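Local coordinates for esterase (PDB 3D7R), which is a putative esterase with the alpha/beta hydrolase fold, whose activity and natural substrate are not established, at residues P113-L118 with M169-G174. Residues are numbered along the deposited sequence; the frame is centred on the assembly and turned at random.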
ATOM      1  N   PRO A 113      -4.327  -8.128  10.808  1.00 10.20           N
ATOM      2  CA  PRO A 113      -5.104  -7.511  11.884  1.00  9.97           C
ATOM      3  C   PRO A 113      -4.552  -6.136  12.275  1.00 10.37           C
ATOM      4  O   PRO A 113      -5.316  -5.285  12.752  1.00 10.48           O
ATOM      5  CB  PRO A 113      -4.954  -8.502  13.050  1.00 10.66           C
ATOM      6  CG  PRO A 113      -3.786  -9.350  12.693  1.00 11.69           C
ATOM      7  CD  PRO A 113      -3.766  -9.432  11.211  1.00 10.24           C
ATOM      8  N   PHE A 114      -3.248  -5.925  12.067  1.00  9.38           N
ATOM      9  CA  PHE A 114      -2.590  -4.640  12.307  1.00  9.84           C
ATOM     10  C   PHE A 114      -2.975  -3.604  11.245  1.00  9.35           C
ATOM     11  O   PHE A 114      -2.903  -2.389  11.500  1.00  9.10           O
ATOM     12  CB  PHE A 114      -1.054  -4.806  12.321  1.00 10.23           C
ATOM     13  CG  PHE A 114      -0.497  -5.368  13.611  1.00 14.56           C
ATOM     14  CD1 PHE A 114      -1.277  -6.155  14.465  1.00 19.23           C
ATOM     15  CD2 PHE A 114       0.815  -5.113  13.976  1.00 17.27           C
ATOM     16  CE1 PHE A 114      -0.750  -6.667  15.675  1.00 20.86           C
ATOM     17  CE2 PHE A 114       1.351  -5.637  15.170  1.00 18.93           C
ATOM     18  CZ  PHE A 114       0.559  -6.409  16.016  1.00 20.58           C
ATOM     19  N   HIS A 115      -3.350  -4.068  10.049  1.00  8.43           N
ATOM     20  CA  HIS A 115      -3.911  -3.173   9.035  1.00  8.66           C
ATOM     21  C   HIS A 115      -5.269  -2.664   9.503  1.00  8.45           C
ATOM     22  O   HIS A 115      -5.578  -1.492   9.346  1.00  8.45           O
ATOM     23  CB  HIS A 115      -4.083  -3.863   7.677  1.00  8.52           C
ATOM     24  CG  HIS A 115      -2.834  -3.936   6.845  1.00  9.27           C
ATOM     25  ND1 HIS A 115      -2.350  -5.124   6.334  1.00 11.69           N
ATOM     26  CD2 HIS A 115      -1.999  -2.969   6.398  1.00 10.84           C
ATOM     27  CE1 HIS A 115      -1.252  -4.888   5.636  1.00 12.39           C
ATOM     28  NE2 HIS A 115      -1.022  -3.585   5.652  1.00 10.78           N
ATOM     29  N   TRP A 116      -6.087  -3.551  10.065  1.00  8.25           N
ATOM     30  CA  TRP A 116      -7.381  -3.134  10.597  1.00  8.90           C
ATOM     31  C   TRP A 116      -7.188  -2.026  11.618  1.00  9.37           C
ATOM     32  O   TRP A 116      -7.868  -0.993  11.589  1.00  8.80           O
ATOM     33  CB  TRP A 116      -8.100  -4.335  11.213  1.00  8.93           C
ATOM     34  CG  TRP A 116      -8.781  -5.134  10.146  1.00  8.51           C
ATOM     35  CD1 TRP A 116      -8.207  -6.039   9.280  1.00  9.03           C
ATOM     36  CD2 TRP A 116     -10.158  -5.052   9.784  1.00  8.59           C
ATOM     37  NE1 TRP A 116      -9.165  -6.540   8.430  1.00  9.12           N
ATOM     38  CE2 TRP A 116     -10.365  -5.939   8.706  1.00  7.19           C
ATOM     39  CE3 TRP A 116     -11.239  -4.325  10.274  1.00  9.36           C
ATOM     40  CZ2 TRP A 116     -11.616  -6.118   8.118  1.00  9.48           C
ATOM     41  CZ3 TRP A 116     -12.475  -4.486   9.670  1.00 10.56           C
ATOM     42  CH2 TRP A 116     -12.655  -5.378   8.608  1.00  8.82           C
ATOM     43  N   ARG A 117      -6.212  -2.233  12.489  1.00  9.92           N
ATOM     44  CA  ARG A 117      -5.956  -1.296  13.572  1.00 11.87           C
ATOM     45  C   ARG A 117      -5.419   0.047  13.051  1.00 11.37           C
ATOM     46  O   ARG A 117      -5.852   1.108  13.506  1.00 11.31           O
ATOM     47  CB  ARG A 117      -5.008  -1.949  14.565  1.00 11.82           C
ATOM     48  CG  ARG A 117      -4.733  -1.138  15.773  1.00 16.59           C
ATOM     49  CD  ARG A 117      -4.070  -2.009  16.797  1.00 18.08           C
ATOM     50  NE  ARG A 117      -3.758  -1.184  17.933  1.00 24.31           N
ATOM     51  CZ  ARG A 117      -2.892  -1.507  18.881  1.00 25.19           C
ATOM     52  NH1 ARG A 117      -2.237  -2.675  18.820  1.00 24.61           N
ATOM     53  NH2 ARG A 117      -2.685  -0.645  19.875  1.00 24.25           N
ATOM     54  N   LEU A 118      -4.500  -0.004  12.085  1.00 11.14           N
ATOM     55  CA  LEU A 118      -3.960   1.207  11.465  1.00 11.08           C
ATOM     56  C   LEU A 118      -5.062   2.040  10.797  1.00 11.05           C
ATOM     57  O   LEU A 118      -5.111   3.251  10.953  1.00 10.84           O
ATOM     58  CB  LEU A 118      -2.880   0.849  10.426  1.00 10.82           C
ATOM     59  CG  LEU A 118      -2.316   1.984   9.543  1.00 12.61           C
ATOM     60  CD1 LEU A 118      -1.709   3.141  10.392  1.00 12.36           C
ATOM     61  CD2 LEU A 118      -1.277   1.458   8.525  1.00 11.00           C
HETATM   62  N   MSE A 169      -4.238   6.025  -0.880  1.00  7.64           N
HETATM   63  CA  MSE A 169      -3.188   5.685   0.068  1.00  8.04           C
HETATM   64  C   MSE A 169      -2.922   4.180  -0.002  1.00  7.80           C
HETATM   65  O   MSE A 169      -3.829   3.404  -0.273  1.00  7.82           O
HETATM   66  CB  MSE A 169      -3.667   6.041   1.478  1.00  8.11           C
HETATM   67  CG  MSE A 169      -2.651   5.809   2.577  1.00 10.85           C
HETATM   68 SE   MSE A 169      -3.324   6.462   4.306  0.75 15.61          SE
HETATM   69  CE  MSE A 169      -3.753   8.296   3.816  1.00 12.35           C
ATOM     70  N   GLY A 170      -1.683   3.770   0.236  1.00  8.03           N
ATOM     71  CA  GLY A 170      -1.357   2.341   0.286  1.00  7.94           C
ATOM     72  C   GLY A 170      -0.020   2.121   0.958  1.00  8.29           C
ATOM     73  O   GLY A 170       0.809   3.036   0.991  1.00  7.89           O
ATOM     74  N   ASP A 171       0.205   0.902   1.441  1.00  7.62           N
ATOM     75  CA  ASP A 171       1.436   0.577   2.152  1.00  8.59           C
ATOM     76  C   ASP A 171       2.074  -0.647   1.521  1.00  8.35           C
ATOM     77  O   ASP A 171       1.359  -1.532   1.051  1.00  7.80           O
ATOM     78  CB  ASP A 171       1.167   0.323   3.653  1.00  8.48           C
ATOM     79  CG  ASP A 171       0.404  -0.993   3.910  1.00  9.69           C
ATOM     80  OD1 ASP A 171      -0.808  -1.044   3.634  1.00  7.88           O
ATOM     81  OD2 ASP A 171       1.022  -1.972   4.404  1.00 12.56           O
ATOM     82  N   GLY A 172       3.407  -0.702   1.519  1.00  8.14           N
ATOM     83  CA  GLY A 172       4.124  -1.858   0.968  1.00  8.27           C
ATOM     84  C   GLY A 172       3.877  -2.032  -0.524  1.00  8.89           C
ATOM     85  O   GLY A 172       3.910  -1.062  -1.306  1.00  8.39           O
ATOM     86  N   SER A 173       3.599  -3.260  -0.924  1.00  8.83           N
ATOM     87  CA  SER A 173       3.164  -3.528  -2.285  1.00  9.12           C
ATOM     88  C   SER A 173       1.912  -2.719  -2.609  1.00  9.24           C
ATOM     89  O   SER A 173       1.680  -2.380  -3.759  1.00 10.30           O
ATOM     90  CB  SER A 173       2.882  -5.017  -2.459  1.00  9.33           C
ATOM     91  OG  SER A 173       1.778  -5.416  -1.661  1.00  9.38           O
ATOM     92  N   GLY A 174       1.122  -2.393  -1.588  1.00  9.20           N
ATOM     93  CA  GLY A 174      -0.078  -1.553  -1.739  1.00  8.45           C
ATOM     94  C   GLY A 174       0.264  -0.112  -2.112  1.00  8.43           C
ATOM     95  O   GLY A 174      -0.501   0.569  -2.828  1.00  7.90           O
TER
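His115, in the first turn of helix 113-126, and Asp171, at the end of strand 166-171, are the residues of closest backbone approach, with 9.5 Å between His115 CA and Asp171 CA. Their two side chains reach across this gap from opposite directions and meet in a buried hydrogen bond. His115 NE2 donates to Asp171 OD2 over 2.9 Å, and the bond is nearly straight, 170° at the hydrogen. The oxygen lies in the plane of the imidazole, at its edge, while the N-H comes in on the syn side of the carboxylate, somewhat out of its plane; ring and carboxylate are turned 54° against each other. With chi1 at -82°, His115 CG lies anti to the carbonyl carbon and the ring leaves the helix toward the strand. The far nitrogen, ND1, is bonded to Ser112 N and must therefore accept, which fixes the ring's rotation. On the carboxylate, OD1 is held by Tyr101 OH and Gly104 N, whereas OD2 also lies close to Asp298 OD1, a like-charge neighbour. Asp171 thus ties helix 113-126 to the turn where strand 166-171, flanked in the sheet by strands 98-102 and 195-199, passes into helix 173-187. This turn corresponds to the nucleophile elbow of alpha/beta hydrolases, but Gly172, with positive phi, stands at the place between strand and helix usually held by the nucleophile.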